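Local coordinates for uncharacterized protein (Mycolicibacterium smegmatis MC2 155, PDB 6T84), which is required for MmpL3-dependent transport of trehalose monomycolate to the mycobacterial cell wall, and for growth and cell elongation, at residues Val86-Lys91 / Val129-Thr134; Trp102-Ile107 / Arg122-Arg127; Ile141-Gln146 / Leu150-Val155; Pro136-Ile141 / Arg159-Glu164. All blocks are in the same frame, centred on the assembly; numbering follows the deposited sequence.

Contact 1: residues Val86-Lys91 / Val129-Thr134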
loop_
_atom_site.group_PDB
_atom_site.type_symbol
_atom_site.label_atom_id
_atom_site.label_comp_id
_atom_site.label_asym_id
_atom_site.label_seq_id
_atom_site.Cartn_x
_atom_site.Cartn_y
_atom_site.Cartn_z
ATOM N N VAL A 86 -3.595 -8.240 -6.166
ATOM C CA VAL A 86 -4.826 -8.066 -5.371
ATOM C C VAL A 86 -4.903 -6.605 -4.964
ATOM O O VAL A 86 -3.896 -6.026 -4.518
ATOM C CB VAL A 86 -4.812 -8.993 -4.142
ATOM C CG1 VAL A 86 -6.098 -8.772 -3.246
ATOM C CG2 VAL A 86 -4.728 -10.481 -4.575
ATOM N N ASP A 87 -6.101 -6.014 -5.079
ATOM C CA ASP A 87 -6.352 -4.622 -4.700
ATOM C C ASP A 87 -7.596 -4.648 -3.815
ATOM O O ASP A 87 -8.650 -5.140 -4.237
ATOM C CB ASP A 87 -6.594 -3.812 -5.988
ATOM C CG ASP A 87 -6.844 -2.337 -5.756
ATOM O OD1 ASP A 87 -7.790 -2.036 -5.006
ATOM O OD2 ASP A 87 -6.133 -1.489 -6.366
ATOM N N LEU A 88 -7.442 -4.168 -2.606
ATOM C CA LEU A 88 -8.507 -4.133 -1.583
ATOM C C LEU A 88 -8.739 -2.655 -1.268
ATOM O O LEU A 88 -7.851 -1.999 -0.713
ATOM C CB LEU A 88 -7.970 -4.877 -0.352
ATOM C CG LEU A 88 -8.825 -4.921 0.914
ATOM C CD1 LEU A 88 -10.106 -5.714 0.624
ATOM C CD2 LEU A 88 -8.050 -5.541 2.110
ATOM N N ARG A 89 -9.925 -2.118 -1.592
ATOM C CA ARG A 89 -10.141 -0.680 -1.456
ATOM C C ARG A 89 -11.537 -0.412 -0.914
ATOM O O ARG A 89 -12.442 -1.247 -1.034
ATOM C CB ARG A 89 -9.911 0.070 -2.774
ATOM C CG ARG A 89 -10.782 -0.397 -3.886
ATOM C CD ARG A 89 -10.577 0.409 -5.176
ATOM N NE ARG A 89 -9.182 0.285 -5.654
ATOM C CZ ARG A 89 -8.575 1.192 -6.414
ATOM N NH1 ARG A 89 -9.256 2.247 -6.854
ATOM N NH2 ARG A 89 -7.286 1.043 -6.783
ATOM N N LEU A 90 -11.701 0.752 -0.299
ATOM C CA LEU A 90 -13.024 1.080 0.257
ATOM C C LEU A 90 -14.070 1.047 -0.857
ATOM O O LEU A 90 -13.825 1.465 -1.988
ATOM C CB LEU A 90 -12.983 2.497 0.853
ATOM C CG LEU A 90 -12.045 2.679 2.015
ATOM C CD1 LEU A 90 -12.075 4.120 2.537
ATOM C CD2 LEU A 90 -12.367 1.686 3.139
ATOM N N LYS A 91 -15.280 0.610 -0.505
ATOM C CA LYS A 91 -16.348 0.461 -1.497
ATOM C C LYS A 91 -16.730 1.780 -2.188
ATOM O O LYS A 91 -17.201 1.759 -3.341
ATOM C CB LYS A 91 -17.551 -0.245 -0.856
ATOM C CG LYS A 91 -18.203 0.570 0.184
ATOM C CD LYS A 91 -19.378 -0.225 0.792
ATOM C CE LYS A 91 -20.224 0.624 1.746
ATOM N NZ LYS A 91 -19.634 0.744 3.109
ATOM N N VAL A 129 -10.998 -11.932 5.582
ATOM C CA VAL A 129 -12.295 -11.321 5.902
ATOM C C VAL A 129 -12.183 -10.491 7.177
ATOM O O VAL A 129 -12.642 -9.338 7.225
ATOM C CB VAL A 129 -13.383 -12.409 6.023
ATOM C CG1 VAL A 129 -14.696 -11.798 6.571
ATOM C CG2 VAL A 129 -13.629 -13.023 4.637
ATOM N N THR A 130 -11.587 -11.065 8.231
ATOM C CA THR A 130 -11.455 -10.278 9.451
ATOM C C THR A 130 -10.659 -9.005 9.188
ATOM O O THR A 130 -11.067 -7.925 9.621
ATOM C CB THR A 130 -10.819 -11.130 10.557
ATOM O OG1 THR A 130 -11.646 -12.284 10.772
ATOM C CG2 THR A 130 -10.650 -10.366 11.886
ATOM N N PHE A 131 -9.517 -9.107 8.482
ATOM C CA PHE A 131 -8.697 -7.937 8.189
ATOM C C PHE A 131 -9.486 -6.845 7.447
ATOM O O PHE A 131 -9.341 -5.653 7.744
ATOM C CB PHE A 131 -7.486 -8.409 7.373
ATOM C CG PHE A 131 -6.566 -7.288 6.933
ATOM C CD1 PHE A 131 -5.757 -6.629 7.846
ATOM C CD2 PHE A 131 -6.553 -6.896 5.620
ATOM C CE1 PHE A 131 -4.926 -5.568 7.434
ATOM C CE2 PHE A 131 -5.724 -5.842 5.196
ATOM C CZ PHE A 131 -4.902 -5.201 6.107
ATOM N N ALA A 132 -10.245 -7.222 6.427
ATOM C CA ALA A 132 -10.985 -6.206 5.669
ATOM C C ALA A 132 -11.975 -5.445 6.548
ATOM O O ALA A 132 -12.283 -4.278 6.278
ATOM C CB ALA A 132 -11.743 -6.836 4.509
ATOM N N HIS A 133 -12.498 -6.119 7.563
ATOM C CA HIS A 133 -13.375 -5.433 8.525
ATOM C C HIS A 133 -12.606 -4.666 9.604
ATOM O O HIS A 133 -13.132 -3.664 10.131
ATOM C CB HIS A 133 -14.265 -6.494 9.221
ATOM C CG HIS A 133 -15.402 -6.933 8.377
ATOM N ND1 HIS A 133 -15.432 -8.072 7.606
ATOM C CD2 HIS A 133 -16.625 -6.378 8.261
ATOM C CE1 HIS A 133 -16.627 -8.185 7.039
ATOM N NE2 HIS A 133 -17.365 -7.173 7.439
ATOM N N THR A 134 -11.403 -5.116 10.013
ATOM C CA THR A 134 -10.705 -4.481 11.134
ATOM C C THR A 134 -9.720 -3.397 10.730
ATOM O O THR A 134 -9.450 -2.497 11.528
ATOM C CB THR A 134 -9.959 -5.505 12.001
ATOM O OG1 THR A 134 -9.027 -6.220 11.212
ATOM C CG2 THR A 134 -10.906 -6.548 12.605
#
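Leu88 projects from strand 86-90 toward helix 126-134 and meets the ring of Phe131 at its rim. Its CD2 methyl lies 3.9 Å from Phe131 CE2 and 4.0 Å from Phe131 CD2, close to the plane of the ring, so the leucine abuts an aromatic edge and not a face. The other methyl branch serves a different partner: Leu88 CD1 comes within 4.4 Å of Ala132 CB. One leucine fork thus straddles two successive helix residues. The ring reaches this place because Phe131 CG is anti to the backbone N (chi1 177°), which swings it from the helix flank to the strand. Further round the ring lie Thr168, Gln171 and Leu175 of helix 159-175, while Phe172 of that helix packs on Leu88.

No hydrogen bond joins the two segments; the polar side chains nearby bond within their own segment or to residues outside both. On the strand, Arg89 grips Asp87 side-on, Arg89 NE to Asp87 OD1 and Arg89 NH2 to Asp87 OD2 both at 2.8 Å, a paired salt bridge on the sheet face away from the helix. On the helix, His133 ND1 turns back to Val129 O at 3.1 Å, reaching the carbonyl from the face opposite the one used by His133 N. The arrangement is that of a helix packed on an antiparallel sheet through an apolar core, in the part of TtfA inferred to be cytoplasmic.

Contact 2: residues Trp102-Ile107 / Arg122-Arg127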
loop_
_atom_site.group_PDB
_atom_site.type_symbol
_atom_site.label_atom_id
_atom_site.label_comp_id
_atom_site.label_asym_id
_atom_site.label_seq_id
_atom_site.Cartn_x
_atom_site.Cartn_y
_atom_site.Cartn_z
ATOM N N TRP A 102 -10.237 -7.413 -12.172
ATOM C CA TRP A 102 -11.687 -7.567 -12.079
ATOM C C TRP A 102 -12.144 -7.665 -10.629
ATOM O O TRP A 102 -11.407 -8.122 -9.746
ATOM C CB TRP A 102 -12.139 -8.835 -12.797
ATOM C CG TRP A 102 -11.772 -8.805 -14.204
ATOM C CD1 TRP A 102 -12.431 -8.152 -15.208
ATOM C CD2 TRP A 102 -10.646 -9.422 -14.787
ATOM N NE1 TRP A 102 -11.790 -8.352 -16.408
ATOM C CE2 TRP A 102 -10.694 -9.142 -16.176
ATOM C CE3 TRP A 102 -9.637 -10.249 -14.290
ATOM C CZ2 TRP A 102 -9.736 -9.602 -17.048
ATOM C CZ3 TRP A 102 -8.678 -10.707 -15.178
ATOM C CH2 TRP A 102 -8.729 -10.374 -16.534
ATOM N N LEU A 103 -13.408 -7.295 -10.404
ATOM C CA LEU A 103 -14.033 -7.437 -9.083
ATOM C C LEU A 103 -14.193 -8.906 -8.702
ATOM O O LEU A 103 -14.887 -9.659 -9.410
ATOM C CB LEU A 103 -15.389 -6.763 -9.083
ATOM C CG LEU A 103 -16.207 -6.835 -7.783
ATOM C CD1 LEU A 103 -15.553 -6.110 -6.629
ATOM C CD2 LEU A 103 -17.633 -6.294 -8.098
ATOM N N LEU A 104 -13.581 -9.302 -7.579
ATOM C CA LEU A 104 -13.860 -10.593 -6.953
ATOM C C LEU A 104 -15.082 -10.538 -6.035
ATOM O O LEU A 104 -15.936 -11.438 -6.085
ATOM C CB LEU A 104 -12.625 -11.043 -6.157
ATOM C CG LEU A 104 -12.828 -12.342 -5.339
ATOM C CD1 LEU A 104 -13.164 -13.540 -6.237
ATOM C CD2 LEU A 104 -11.662 -12.670 -4.402
ATOM N N GLY A 105 -15.197 -9.522 -5.186
ATOM C CA GLY A 105 -16.370 -9.459 -4.317
ATOM C C GLY A 105 -16.194 -8.392 -3.244
ATOM O O GLY A 105 -15.145 -7.755 -3.129
ATOM N N ALA A 106 -17.251 -8.159 -2.495
ATOM C CA ALA A 106 -17.240 -7.222 -1.380
ATOM C C ALA A 106 -16.858 -7.938 -0.099
ATOM O O ALA A 106 -17.242 -9.107 0.136
ATOM C CB ALA A 106 -18.627 -6.647 -1.163
ATOM N N ILE A 107 -16.158 -7.212 0.781
ATOM C CA ILE A 107 -15.956 -7.652 2.165
ATOM C C ILE A 107 -16.144 -6.436 3.050
ATOM O O ILE A 107 -15.252 -5.584 3.145
ATOM C CB ILE A 107 -14.584 -8.283 2.441
ATOM C CG1 ILE A 107 -14.206 -9.344 1.413
ATOM C CG2 ILE A 107 -14.557 -8.856 3.887
ATOM C CD1 ILE A 107 -12.739 -9.876 1.603
ATOM N N ARG A 122 -8.325 -17.839 -3.141
ATOM C CA ARG A 122 -7.549 -18.621 -2.180
ATOM C C ARG A 122 -6.990 -17.741 -1.072
ATOM O O ARG A 122 -6.970 -18.143 0.099
ATOM C CB ARG A 122 -6.430 -19.371 -2.888
ATOM C CG ARG A 122 -6.957 -20.524 -3.738
ATOM C CD ARG A 122 -5.836 -21.445 -4.247
ATOM N NE ARG A 122 -4.713 -20.704 -4.818
ATOM C CZ ARG A 122 -4.547 -20.458 -6.116
ATOM N NH1 ARG A 122 -5.449 -20.905 -6.993
ATOM N NH2 ARG A 122 -3.480 -19.768 -6.533
ATOM N N ALA A 123 -6.548 -16.527 -1.418
ATOM C CA ALA A 123 -6.048 -15.587 -0.415
ATOM C C ALA A 123 -7.157 -15.011 0.456
ATOM O O ALA A 123 -6.866 -14.519 1.545
ATOM C CB ALA A 123 -5.287 -14.443 -1.114
ATOM N N CYS A 124 -8.414 -15.071 0.024
ATOM C CA CYS A 124 -9.492 -14.422 0.780
ATOM C C CYS A 124 -10.179 -15.412 1.726
ATOM O O CYS A 124 -11.370 -15.743 1.594
ATOM C CB CYS A 124 -10.493 -13.795 -0.174
ATOM S SG CYS A 124 -9.892 -12.245 -0.885
ATOM N N ASP A 125 -9.433 -15.843 2.722
ATOM C CA ASP A 125 -9.987 -16.756 3.719
ATOM C C ASP A 125 -10.475 -15.963 4.939
ATOM O O ASP A 125 -10.583 -14.729 4.902
ATOM C CB ASP A 125 -8.949 -17.825 4.094
ATOM C CG ASP A 125 -7.775 -17.245 4.884
ATOM O OD1 ASP A 125 -7.631 -16.015 5.035
ATOM O OD2 ASP A 125 -6.973 -18.059 5.349
ATOM N N ARG A 126 -10.692 -16.652 6.055
ATOM C CA ARG A 126 -11.210 -16.008 7.263
ATOM C C ARG A 126 -10.297 -14.874 7.740
ATOM O O ARG A 126 -10.768 -13.827 8.213
ATOM C CB ARG A 126 -11.356 -17.110 8.338
ATOM C CG ARG A 126 -11.916 -16.727 9.656
ATOM C CD ARG A 126 -12.140 -18.023 10.454
ATOM N NE ARG A 126 -10.898 -18.636 10.923
ATOM C CZ ARG A 126 -10.824 -19.826 11.521
ATOM N NH1 ARG A 126 -11.910 -20.560 11.710
ATOM N NH2 ARG A 126 -9.652 -20.292 11.922
ATOM N N ARG A 127 -8.968 -15.058 7.632
ATOM C CA ARG A 127 -8.087 -14.007 8.108
ATOM C C ARG A 127 -8.215 -12.774 7.242
ATOM O O ARG A 127 -8.175 -11.639 7.759
ATOM C CB ARG A 127 -6.651 -14.503 8.125
ATOM C CG ARG A 127 -6.359 -15.531 9.235
ATOM C CD ARG A 127 -4.866 -15.943 9.179
ATOM N NE ARG A 127 -3.965 -14.784 9.150
ATOM C CZ ARG A 127 -2.707 -14.809 8.705
ATOM N NH1 ARG A 127 -2.192 -15.937 8.238
ATOM N NH2 ARG A 127 -1.964 -13.703 8.716
#
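With chi1 at 175°, Leu104 carries its CG anti to the backbone N, and Cys124 holds its SG anti to the carbonyl carbon (chi1 -77°); together these settings bring the Leu104 CD2 methyl to 4.0 Å from Cys124 SG. A second apolar group comes to the same sulfur from three residues further along the strand, since Ile107 CD1 stands 4.5 Å away from Cys124 SG. The thiol therefore sits between two aliphatic side chains of strand 102-107, and no hydrogen bond crosses the contact.

Cys124 is the first residue to leave helix 117-123 and forms the centre of an inverse gamma turn, its CB directed at the strand. Asp125 follows as N-cap of helix 126-134; Asp125 OD1 accepts a hydrogen bond from Met128 N and a weak one from Arg127 N (3.1 Å). Across from them, Leu104 and Gly105 form a classic beta bulge against Val112. Leu104 also packs on Leu117, Ala120 and Arg121, and Ile107 on Val129, Ala132 and His133, so each hydrophobic residue covers a different helix. This is an edge strand of an antiparallel sheet packed against the junction of two consecutive helices.

Contact 3: residues Ile141-Gln146 / Leu150-Val155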
loop_
_atom_site.group_PDB
_atom_site.type_symbol
_atom_site.label_atom_id
_atom_site.label_comp_id
_atom_site.label_asym_id
_atom_site.label_seq_id
_atom_site.Cartn_x
_atom_site.Cartn_y
_atom_site.Cartn_z
ATOM N N ILE A 141 -6.753 2.310 0.044
ATOM C CA ILE A 141 -6.448 1.414 -1.063
ATOM C C ILE A 141 -5.208 0.639 -0.633
ATOM O O ILE A 141 -4.196 1.232 -0.251
ATOM C CB ILE A 141 -6.183 2.173 -2.378
ATOM C CG1 ILE A 141 -7.378 3.038 -2.822
ATOM C CG2 ILE A 141 -5.838 1.188 -3.487
ATOM C CD1 ILE A 141 -7.051 3.935 -4.007
ATOM N N MET A 142 -5.287 -0.691 -0.672
ATOM C CA MET A 142 -4.154 -1.570 -0.399
ATOM C C MET A 142 -4.006 -2.493 -1.589
ATOM O O MET A 142 -5.004 -3.031 -2.091
ATOM C CB MET A 142 -4.403 -2.454 0.850
ATOM C CG MET A 142 -4.781 -1.629 2.069
ATOM S SD MET A 142 -4.902 -2.687 3.510
ATOM C CE MET A 142 -6.616 -2.468 3.879
ATOM N N TRP A 143 -2.763 -2.729 -2.035
ATOM C CA TRP A 143 -2.593 -3.561 -3.217
ATOM C C TRP A 143 -1.177 -4.079 -3.235
ATOM O O TRP A 143 -0.314 -3.564 -2.533
ATOM C CB TRP A 143 -2.916 -2.831 -4.528
ATOM C CG TRP A 143 -1.854 -1.825 -4.993
ATOM C CD1 TRP A 143 -0.962 -2.036 -6.018
ATOM C CD2 TRP A 143 -1.598 -0.487 -4.498
ATOM N NE1 TRP A 143 -0.179 -0.902 -6.192
ATOM C CE2 TRP A 143 -0.529 0.047 -5.272
ATOM C CE3 TRP A 143 -2.180 0.321 -3.491
ATOM C CZ2 TRP A 143 -0.033 1.335 -5.079
ATOM C CZ3 TRP A 143 -1.665 1.575 -3.277
ATOM C CH2 TRP A 143 -0.622 2.085 -4.088
ATOM N N ASN A 144 -0.947 -5.101 -4.036
ATOM C CA ASN A 144 0.421 -5.513 -4.282
ATOM C C ASN A 144 0.771 -5.431 -5.754
ATOM O O ASN A 144 -0.084 -5.427 -6.649
ATOM C CB ASN A 144 0.701 -6.911 -3.793
ATOM C CG ASN A 144 0.057 -7.949 -4.703
ATOM O OD1 ASN A 144 -1.197 -8.131 -4.708
ATOM N ND2 ASN A 144 0.891 -8.640 -5.498
ATOM N N GLU A 145 2.084 -5.332 -5.977
ATOM C CA GLU A 145 2.688 -5.491 -7.295
ATOM C C GLU A 145 3.682 -6.640 -7.161
ATOM O O GLU A 145 3.643 -7.393 -6.188
ATOM C CB GLU A 145 3.284 -4.165 -7.796
ATOM C CG GLU A 145 2.169 -3.114 -7.862
ATOM C CD GLU A 145 2.513 -1.795 -8.468
ATOM O OE1 GLU A 145 3.434 -1.729 -9.295
ATOM O OE2 GLU A 145 1.814 -0.805 -8.162
ATOM N N GLN A 146 4.577 -6.811 -8.143
ATOM C CA GLN A 146 5.345 -8.039 -8.137
ATOM C C GLN A 146 6.154 -8.223 -6.852
ATOM O O GLN A 146 6.151 -9.305 -6.254
ATOM C CB GLN A 146 6.256 -8.087 -9.355
ATOM C CG GLN A 146 7.001 -9.430 -9.423
ATOM C CD GLN A 146 7.763 -9.620 -10.703
ATOM O OE1 GLN A 146 7.304 -9.228 -11.768
ATOM N NE2 GLN A 146 8.937 -10.233 -10.603
ATOM N N LEU A 150 1.534 -2.383 -0.851
ATOM C CA LEU A 150 1.384 -0.949 -0.617
ATOM C C LEU A 150 0.046 -0.611 0.023
ATOM O O LEU A 150 -0.975 -1.290 -0.200
ATOM C CB LEU A 150 1.472 -0.183 -1.949
ATOM C CG LEU A 150 2.798 -0.404 -2.733
ATOM C CD1 LEU A 150 2.579 -1.505 -3.793
ATOM C CD2 LEU A 150 3.263 0.871 -3.374
ATOM N N VAL A 151 0.064 0.461 0.803
ATOM C CA VAL A 151 -1.141 1.049 1.380
ATOM C C VAL A 151 -1.138 2.545 1.071
ATOM O O VAL A 151 -0.129 3.229 1.291
ATOM C CB VAL A 151 -1.197 0.816 2.905
ATOM C CG1 VAL A 151 -2.356 1.665 3.550
ATOM C CG2 VAL A 151 -1.242 -0.715 3.260
ATOM N N ALA A 152 -2.276 3.062 0.594
ATOM C CA ALA A 152 -2.457 4.482 0.363
ATOM C C ALA A 152 -3.454 5.014 1.375
ATOM O O ALA A 152 -4.513 4.397 1.611
ATOM C CB ALA A 152 -2.931 4.774 -1.061
ATOM N N MET A 153 -3.123 6.130 2.009
ATOM C CA MET A 153 -3.997 6.812 2.955
ATOM C C MET A 153 -4.054 8.296 2.641
ATOM O O MET A 153 -3.223 8.820 1.888
ATOM C CB MET A 153 -3.487 6.592 4.396
ATOM C CG MET A 153 -2.153 7.240 4.745
ATOM S SD MET A 153 -1.521 6.830 6.403
ATOM C CE MET A 153 -0.836 5.241 6.053
ATOM N N PRO A 154 -4.992 9.031 3.231
ATOM C CA PRO A 154 -5.025 10.489 3.005
ATOM C C PRO A 154 -3.723 11.172 3.453
ATOM O O PRO A 154 -3.081 10.763 4.422
ATOM C CB PRO A 154 -6.230 10.957 3.829
ATOM C CG PRO A 154 -7.099 9.720 3.874
ATOM C CD PRO A 154 -6.145 8.557 4.029
ATOM N N VAL A 155 -3.360 12.255 2.747
ATOM C CA VAL A 155 -2.141 12.993 3.097
ATOM C C VAL A 155 -2.298 13.707 4.410
ATOM O O VAL A 155 -1.307 14.075 5.040
ATOM C CB VAL A 155 -1.720 13.981 1.991
ATOM C CG1 VAL A 155 -0.452 14.722 2.379
ATOM C CG2 VAL A 155 -1.439 13.266 0.747
#
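Leu150 lies under the indole of Trp143, its CB 3.6 Å from the centroid of the six-membered ring and 6° off the normal, a CH-pi contact over one face. Leu150 CD2 reaches Trp143 CZ2 at 3.7 Å, and the Leu150 CD1 branch spreads below the pyrrole nitrogen. The indole can fold back over the neighbouring strand because chi1 of Trp143, 75°, sets CG between the backbone N and carbonyl carbon. Ala152 CB meets the ring at its edge, 4.1 Å from Trp143 CZ3. On the other sheet face Met142 and Val151 lie side by side, beneath Thr168, Val169 and Phe172 of helix 159-175.

Between these layers run the backbone bonds. Trp143 and Leu150 form a hydrogen-bonded pair, Leu150 N to Trp143 O at 2.8 Å; Ile141 and Ala152 form another, in which Ile141 N to Ala152 O is weak. At the polar end Trp143 NE1 donates almost straight to the anti lone pair of Glu145 OE2 (2.8 Å), exactly in the ring plane, which fixes the indole's rotation. The Glu145 carboxylate also accepts from Lys37 N and Arg38 N. The whole is an antiparallel beta hairpin at the centre of the large sheet.

Contact 4: residues Pro136-Ile141 / Arg159-Glu164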
loop_
_atom_site.group_PDB
_atom_site.type_symbol
_atom_site.label_atom_id
_atom_site.label_comp_id
_atom_site.label_asym_id
_atom_site.label_seq_id
_atom_site.Cartn_x
_atom_site.Cartn_y
_atom_site.Cartn_z
ATOM N N PRO A 136 -8.110 -0.038 9.585
ATOM C CA PRO A 136 -8.703 1.309 9.683
ATOM C C PRO A 136 -9.175 1.844 8.335
ATOM O O PRO A 136 -8.605 1.543 7.280
ATOM C CB PRO A 136 -7.551 2.175 10.248
ATOM C CG PRO A 136 -6.308 1.421 9.863
ATOM C CD PRO A 136 -6.683 -0.078 9.938
ATOM N N ASP A 137 -10.217 2.680 8.380
ATOM C CA ASP A 137 -10.695 3.269 7.138
ATOM C C ASP A 137 -9.642 4.168 6.492
ATOM O O ASP A 137 -9.743 4.431 5.307
ATOM C CB ASP A 137 -12.005 4.044 7.335
ATOM C CG ASP A 137 -13.131 3.177 7.900
ATOM O OD1 ASP A 137 -13.370 2.029 7.432
ATOM O OD2 ASP A 137 -13.795 3.665 8.831
ATOM N N CYS A 138 -8.632 4.620 7.232
ATOM C CA CYS A 138 -7.603 5.446 6.601
ATOM C C CYS A 138 -6.802 4.644 5.573
ATOM O O CYS A 138 -6.183 5.240 4.671
ATOM C CB CYS A 138 -6.699 6.103 7.678
ATOM S SG CYS A 138 -5.538 5.011 8.599
ATOM N N ALA A 139 -6.779 3.311 5.690
ATOM C CA ALA A 139 -6.113 2.460 4.692
ATOM C C ALA A 139 -7.064 2.292 3.512
ATOM O O ALA A 139 -7.769 1.296 3.364
ATOM C CB ALA A 139 -5.725 1.134 5.333
ATOM N N GLU A 140 -7.114 3.327 2.670
ATOM C CA GLU A 140 -8.170 3.438 1.665
ATOM C C GLU A 140 -7.980 2.453 0.526
ATOM O O GLU A 140 -8.952 1.862 0.047
ATOM C CB GLU A 140 -8.213 4.859 1.104
ATOM C CG GLU A 140 -8.551 5.929 2.167
ATOM C CD GLU A 140 -9.104 7.220 1.569
ATOM O OE1 GLU A 140 -9.804 7.939 2.303
ATOM O OE2 GLU A 140 -8.866 7.487 0.358
ATOM N N ILE A 141 -6.753 2.310 0.044
ATOM C CA ILE A 141 -6.448 1.414 -1.063
ATOM C C ILE A 141 -5.208 0.639 -0.633
ATOM O O ILE A 141 -4.196 1.232 -0.251
ATOM C CB ILE A 141 -6.183 2.173 -2.378
ATOM C CG1 ILE A 141 -7.378 3.038 -2.822
ATOM C CG2 ILE A 141 -5.838 1.188 -3.487
ATOM C CD1 ILE A 141 -7.051 3.935 -4.007
ATOM N N ARG A 159 0.876 11.107 12.664
ATOM C CA ARG A 159 1.879 10.087 12.986
ATOM C C ARG A 159 1.298 8.812 13.547
ATOM O O ARG A 159 1.817 7.735 13.255
ATOM C CB ARG A 159 3.079 10.572 13.827
ATOM C CG ARG A 159 2.864 10.728 15.270
ATOM C CD ARG A 159 4.173 11.110 15.953
ATOM N NE ARG A 159 5.120 9.999 16.109
ATOM C CZ ARG A 159 6.437 10.146 16.348
ATOM N NH1 ARG A 159 7.025 11.368 16.417
ATOM N NH2 ARG A 159 7.188 9.078 16.477
ATOM N N ALA A 160 0.217 8.905 14.315
ATOM C CA ALA A 160 -0.433 7.683 14.774
ATOM C C ALA A 160 -0.971 6.894 13.581
ATOM O O ALA A 160 -0.868 5.672 13.562
ATOM C CB ALA A 160 -1.571 8.014 15.771
ATOM N N GLN A 161 -1.494 7.580 12.565
ATOM C CA GLN A 161 -1.965 6.884 11.372
ATOM C C GLN A 161 -0.803 6.315 10.554
ATOM O O GLN A 161 -0.961 5.252 9.937
ATOM C CB GLN A 161 -2.824 7.802 10.520
ATOM C CG GLN A 161 -4.216 7.878 11.186
ATOM C CD GLN A 161 -5.044 9.044 10.719
ATOM O OE1 GLN A 161 -4.531 10.138 10.523
ATOM N NE2 GLN A 161 -6.350 8.820 10.558
ATOM N N TRP A 162 0.363 6.982 10.544
ATOM C CA TRP A 162 1.521 6.388 9.867
ATOM C C TRP A 162 1.947 5.120 10.574
ATOM O O TRP A 162 2.213 4.105 9.914
ATOM C CB TRP A 162 2.703 7.377 9.790
ATOM C CG TRP A 162 2.342 8.707 9.176
ATOM C CD1 TRP A 162 1.320 8.965 8.300
ATOM C CD2 TRP A 162 2.974 9.968 9.457
ATOM N NE1 TRP A 162 1.288 10.318 8.013
ATOM C CE2 TRP A 162 2.277 10.957 8.724
ATOM C CE3 TRP A 162 4.056 10.354 10.277
ATOM C CZ2 TRP A 162 2.612 12.329 8.796
ATOM C CZ3 TRP A 162 4.416 11.698 10.313
ATOM C CH2 TRP A 162 3.696 12.674 9.577
ATOM N N ASP A 163 1.973 5.126 11.915
ATOM C CA ASP A 163 2.294 3.893 12.642
ATOM C C ASP A 163 1.248 2.804 12.375
ATOM O O ASP A 163 1.606 1.641 12.165
ATOM C CB ASP A 163 2.370 4.185 14.132
ATOM C CG ASP A 163 3.711 4.731 14.557
ATOM O OD1 ASP A 163 4.682 4.628 13.763
ATOM O OD2 ASP A 163 3.808 5.218 15.702
ATOM N N GLU A 164 -0.053 3.147 12.374
ATOM C CA GLU A 164 -1.022 2.118 12.082
ATOM C C GLU A 164 -0.882 1.637 10.641
ATOM O O GLU A 164 -1.098 0.468 10.340
ATOM C CB GLU A 164 -2.420 2.693 12.326
ATOM C CG GLU A 164 -3.574 1.675 12.149
ATOM C CD GLU A 164 -3.446 0.365 12.960
ATOM O OE1 GLU A 164 -2.786 0.319 14.027
ATOM O OE2 GLU A 164 -4.035 -0.644 12.515
#
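Pro136 and Glu164 make the close part of this contact: the proline CG rests 3.6 Å from Glu164 CG, methylene against methylene, with the two side chains crossing at a slant. The glutamate folds to do it. Its CG is anti to the backbone N (chi1 -176°), and a bend at chi2 of 53° then curls the carboxylate back along the ring, placing Glu164 OE2 3.7 Å from Pro136 CD. That approach is van der Waals contact; the acid finds no donor in the loop segment. Thr168, one turn further along helix 159-175, also touches Pro136.

The second pair is the loose side of a surface contact whose four touching residues are all partly exposed. Cys138 SG stands 4.1 Å from Gln161 CG, and the glutamine reaches out past CG, so that its NE2 comes to 4.0 Å from Cys138 CB. No hydrogen bond bridges this pair either.

The loop is shaped by its own backbone: Pro136 to Ala139 is a type I beta turn, closed by Ala139 N to Pro136 O at 3.0 Å, and Arg110 NH2 ties down the carbonyls of Pro136 and Ala139. On the far side of the helix, Trp162 points away from the loop and stacks edge-to-face with Trp17 of helix 10-21. A proline ring and a cysteine meet the methylenes of Glu164 and Gln161, with one carboxylate oxygen and the amide nitrogen also in van der Waals range, which implies cohesion by van der Waals packing with no hydrogen bond or salt bridge across the segments.

How the contacts relate
Contact 3 is the core of the set, its centre about 2 Å from that of the chain, and the one whose segments are joined by backbone hydrogen bonds. Contact 1 is buried too, but purely apolar; it meets the same sheet, strand 86-90 neighbouring strand 141-144, with Leu88 N bonded to Met142 O. Contacts 2 and 4 lie at the surface: contact 2 gathers two aliphatic side chains on a sulfur, contact 4 sets methylenes of Glu164 and Gln161 against a turn. Helix 126-134 serves contacts 1 and 2, which touch along it. Contact 4 shares Ile141 with contact 3, and Glu140 N reaches Ala152 O. Contacts 2 and 4 are farthest apart, about 21 Å between centres.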